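Local structure of Rik1-associated factor 1 (Schizosaccharomyces pombe, 4O9D) at residues Q301-D306 and L314-H319. The protein serves in the Clr4 methyltransferase complex, which ubiquitylates and methylates histone H3 to establish heterochromatin; this chain is the protein's WD-repeat propeller domain. Sequence-based numbering, arbitrary orientation.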
ATOM      1  N   GLN A 301     -11.347  -4.632 -13.672  1.00 27.34           N
ATOM      2  CA  GLN A 301     -12.673  -4.692 -13.054  1.00 23.88           C
ATOM      3  C   GLN A 301     -12.538  -5.275 -11.658  1.00 26.32           C
ATOM      4  O   GLN A 301     -11.507  -5.857 -11.345  1.00 24.16           O
ATOM      5  CB  GLN A 301     -13.641  -5.525 -13.906  1.00 27.64           C
ATOM      6  CG  GLN A 301     -13.217  -6.967 -14.095  1.00 29.08           C
ATOM      7  CD  GLN A 301     -13.975  -7.634 -15.241  1.00 36.85           C
ATOM      8  OE1 GLN A 301     -14.714  -6.967 -15.984  1.00 41.03           O
ATOM      9  NE2 GLN A 301     -13.783  -8.945 -15.402  1.00 29.78           N
ATOM     10  N   THR A 302     -13.563  -5.082 -10.826  1.00 22.88           N
ATOM     11  CA  THR A 302     -13.545  -5.530  -9.430  1.00 21.66           C
ATOM     12  C   THR A 302     -14.714  -6.474  -9.202  1.00 25.09           C
ATOM     13  O   THR A 302     -15.884  -6.088  -9.427  1.00 25.83           O
ATOM     14  CB  THR A 302     -13.724  -4.337  -8.468  1.00 20.94           C
ATOM     15  OG1 THR A 302     -12.621  -3.428  -8.593  1.00 20.24           O
ATOM     16  CG2 THR A 302     -13.866  -4.809  -7.026  1.00 20.65           C
ATOM     17  N   PHE A 303     -14.422  -7.705  -8.791  1.00 21.37           N
ATOM     18  CA  PHE A 303     -15.477  -8.627  -8.360  1.00 27.42           C
ATOM     19  C   PHE A 303     -15.844  -8.322  -6.904  1.00 25.06           C
ATOM     20  O   PHE A 303     -14.971  -8.013  -6.110  1.00 26.53           O
ATOM     21  CB  PHE A 303     -15.039 -10.097  -8.522  1.00 28.24           C
ATOM     22  CG  PHE A 303     -15.081 -10.590  -9.954  1.00 28.00           C
ATOM     23  CD1 PHE A 303     -14.065 -10.295 -10.830  1.00 28.51           C
ATOM     24  CD2 PHE A 303     -16.160 -11.336 -10.417  1.00 39.91           C
ATOM     25  CE1 PHE A 303     -14.092 -10.737 -12.129  1.00 31.28           C
ATOM     26  CE2 PHE A 303     -16.199 -11.773 -11.723  1.00 39.50           C
ATOM     27  CZ  PHE A 303     -15.154 -11.475 -12.580  1.00 42.28           C
ATOM     28  N   VAL A 304     -17.132  -8.393  -6.575  1.00 24.97           N
ATOM     29  CA  VAL A 304     -17.610  -8.173  -5.209  1.00 23.76           C
ATOM     30  C   VAL A 304     -18.470  -9.337  -4.737  1.00 26.70           C
ATOM     31  O   VAL A 304     -19.282  -9.833  -5.512  1.00 27.71           O
ATOM     32  CB  VAL A 304     -18.453  -6.930  -5.112  1.00 21.83           C
ATOM     33  CG1 VAL A 304     -18.849  -6.688  -3.640  1.00 25.79           C
ATOM     34  CG2 VAL A 304     -17.675  -5.720  -5.687  1.00 21.73           C
ATOM     35  N   TRP A 305     -18.289  -9.748  -3.472  1.00 21.46           N
ATOM     36  CA  TRP A 305     -19.038 -10.852  -2.878  1.00 25.49           C
ATOM     37  C   TRP A 305     -19.680 -10.404  -1.580  1.00 24.50           C
ATOM     38  O   TRP A 305     -19.124  -9.611  -0.838  1.00 25.63           O
ATOM     39  CB  TRP A 305     -18.111 -12.036  -2.520  1.00 26.54           C
ATOM     40  CG  TRP A 305     -17.490 -12.749  -3.658  1.00 23.94           C
ATOM     41  CD1 TRP A 305     -18.029 -13.787  -4.369  1.00 27.21           C
ATOM     42  CD2 TRP A 305     -16.195 -12.507  -4.223  1.00 25.25           C
ATOM     43  NE1 TRP A 305     -17.151 -14.192  -5.343  1.00 29.23           N
ATOM     44  CE2 TRP A 305     -16.016 -13.431  -5.269  1.00 26.36           C
ATOM     45  CE3 TRP A 305     -15.168 -11.600  -3.940  1.00 26.25           C
ATOM     46  CZ2 TRP A 305     -14.852 -13.481  -6.039  1.00 29.13           C
ATOM     47  CZ3 TRP A 305     -14.006 -11.646  -4.707  1.00 32.33           C
ATOM     48  CH2 TRP A 305     -13.863 -12.576  -5.750  1.00 33.24           C
ATOM     49  N   ASP A 306     -20.858 -10.939  -1.308  1.00 25.55           N
ATOM     50  CA  ASP A 306     -21.495 -10.841  -0.016  1.00 20.00           C
ATOM     51  C   ASP A 306     -21.015 -12.044   0.758  1.00 28.19           C
ATOM     52  O   ASP A 306     -21.299 -13.176   0.379  1.00 30.38           O
ATOM     53  CB  ASP A 306     -23.014 -10.939  -0.219  1.00 29.79           C
ATOM     54  CG  ASP A 306     -23.794 -10.964   1.080  1.00 34.09           C
ATOM     55  OD1 ASP A 306     -23.232 -11.231   2.166  1.00 30.96           O
ATOM     56  OD2 ASP A 306     -25.004 -10.701   1.008  1.00 40.19           O
ATOM     57  N   LEU A 314     -21.486 -10.891  -6.125  1.00 32.40           N
ATOM     58  CA  LEU A 314     -22.702 -10.115  -6.004  1.00 30.99           C
ATOM     59  C   LEU A 314     -22.757  -9.123  -7.159  1.00 36.38           C
ATOM     60  O   LEU A 314     -23.831  -8.768  -7.660  1.00 31.89           O
ATOM     61  CB  LEU A 314     -22.696  -9.371  -4.684  1.00 36.03           C
ATOM     62  CG  LEU A 314     -23.630  -8.180  -4.607  1.00 36.50           C
ATOM     63  CD1 LEU A 314     -25.078  -8.624  -4.730  1.00 39.54           C
ATOM     64  CD2 LEU A 314     -23.360  -7.458  -3.297  1.00 35.99           C
ATOM     65  N   SER A 315     -21.587  -8.653  -7.572  1.00 31.48           N
ATOM     66  CA  SER A 315     -21.538  -7.674  -8.637  1.00 31.58           C
ATOM     67  C   SER A 315     -20.166  -7.640  -9.272  1.00 31.20           C
ATOM     68  O   SER A 315     -19.197  -8.198  -8.742  1.00 28.14           O
ATOM     69  CB  SER A 315     -21.877  -6.288  -8.093  1.00 33.63           C
ATOM     70  OG  SER A 315     -22.074  -5.385  -9.167  1.00 43.04           O
ATOM     71  N   LEU A 316     -20.113  -6.984 -10.421  1.00 24.85           N
ATOM     72  CA  LEU A 316     -18.899  -6.823 -11.182  1.00 23.34           C
ATOM     73  C   LEU A 316     -18.811  -5.354 -11.600  1.00 29.12           C
ATOM     74  O   LEU A 316     -19.668  -4.833 -12.341  1.00 26.36           O
ATOM     75  CB  LEU A 316     -18.950  -7.752 -12.369  1.00 30.12           C
ATOM     76  CG  LEU A 316     -17.801  -7.691 -13.363  1.00 33.78           C
ATOM     77  CD1 LEU A 316     -16.515  -7.456 -12.669  1.00 34.66           C
ATOM     78  CD2 LEU A 316     -17.776  -9.005 -14.137  1.00 39.09           C
ATOM     79  N   LEU A 317     -17.795  -4.677 -11.077  1.00 24.83           N
ATOM     80  CA  LEU A 317     -17.666  -3.235 -11.218  1.00 22.92           C
ATOM     81  C   LEU A 317     -16.590  -2.926 -12.243  1.00 27.37           C
ATOM     82  O   LEU A 317     -15.396  -3.031 -11.931  1.00 27.18           O
ATOM     83  CB  LEU A 317     -17.250  -2.625  -9.886  1.00 19.93           C
ATOM     84  CG  LEU A 317     -17.950  -3.132  -8.621  1.00 22.56           C
ATOM     85  CD1 LEU A 317     -17.226  -2.470  -7.458  1.00 23.90           C
ATOM     86  CD2 LEU A 317     -19.447  -2.795  -8.610  1.00 26.52           C
ATOM     87  N   LYS A 318     -16.999  -2.523 -13.445  1.00 20.60           N
ATOM     88  CA  LYS A 318     -16.085  -2.449 -14.577  1.00 26.93           C
ATOM     89  C   LYS A 318     -15.523  -1.052 -14.857  1.00 26.09           C
ATOM     90  O   LYS A 318     -16.212  -0.053 -14.714  1.00 24.82           O
ATOM     91  CB  LYS A 318     -16.798  -2.945 -15.831  1.00 32.03           C
ATOM     92  CG  LYS A 318     -17.103  -4.428 -15.829  1.00 28.93           C
ATOM     93  CD  LYS A 318     -18.053  -4.795 -16.984  1.00 33.90           C
ATOM     94  CE  LYS A 318     -17.923  -6.278 -17.340  1.00 46.15           C
ATOM     95  NZ  LYS A 318     -18.842  -6.719 -18.428  1.00 54.85           N
ATOM     96  N   HIS A 319     -14.269  -0.988 -15.287  1.00 25.08           N
ATOM     97  CA  HIS A 319     -13.769   0.255 -15.867  1.00 26.67           C
ATOM     98  C   HIS A 319     -13.722   0.126 -17.384  1.00 27.82           C
ATOM     99  O   HIS A 319     -13.963  -0.944 -17.937  1.00 30.77           O
ATOM    100  CB  HIS A 319     -12.385   0.617 -15.330  1.00 25.24           C
ATOM    101  CG  HIS A 319     -12.419   1.287 -13.993  1.00 21.40           C
ATOM    102  ND1 HIS A 319     -12.035   2.599 -13.803  1.00 23.33           N
ATOM    103  CD2 HIS A 319     -12.820   0.831 -12.787  1.00 19.68           C
ATOM    104  CE1 HIS A 319     -12.190   2.915 -12.531  1.00 23.40           C
ATOM    105  NE2 HIS A 319     -12.667   1.865 -11.895  1.00 24.80           N
TER
HETATM  106  O   HOH W   1     -13.585  -1.664 -10.417  1.00 22.01           O
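Thr-302 and Leu-317 face each other as an antiparallel hydrogen-bonded pair, the nearly straight bond from Leu-317 N to Thr-302 O (2.9 Å, 173° at the hydrogen) being returned by Thr-302 N to Leu-317 O. A water joins that same Leu-317 O to Thr-302 OG1, whose hydroxyl also meets Ser-296 on the preceding strand. On this buried face Leu-317 CD1 packs against Val-304 CG2 at 3.7 Å, and Phe-351 of the next sheet touches both Thr-302 and Leu-317. The other face, with Gln-301, Phe-303, Leu-316 and Lys-318, is more open to solvent. There Leu-316, with CG anti to its backbone N (chi1 176°), sets CD1 over the centre of the Phe-303 ring in a CH-pi contact, 4.1 Å from the centroid, while CD2 reaches Phe-303 CZ. Leu-316 CD1 also lies 3.6 Å from Gln-301 CD. The Gln-301 side chain runs alongside exposed Lys-318, its OE1 3.5 Å from Lys-318 CG, and its NE2 bonds Asp-299. Replacing Gln-301 with an alanine would probably uncover one flank of Leu-316 and leave Asp-299 without its amide partner. Near the hairpin loop, Leu-314 and Ser-315 both face Val-304 in a classic beta bulge; the Ser-315 N bond to Val-304 O is weak. Strands 301-306 and 315-318 are the third and last of a four-stranded antiparallel blade, the repeating unit of a WD40 beta-propeller.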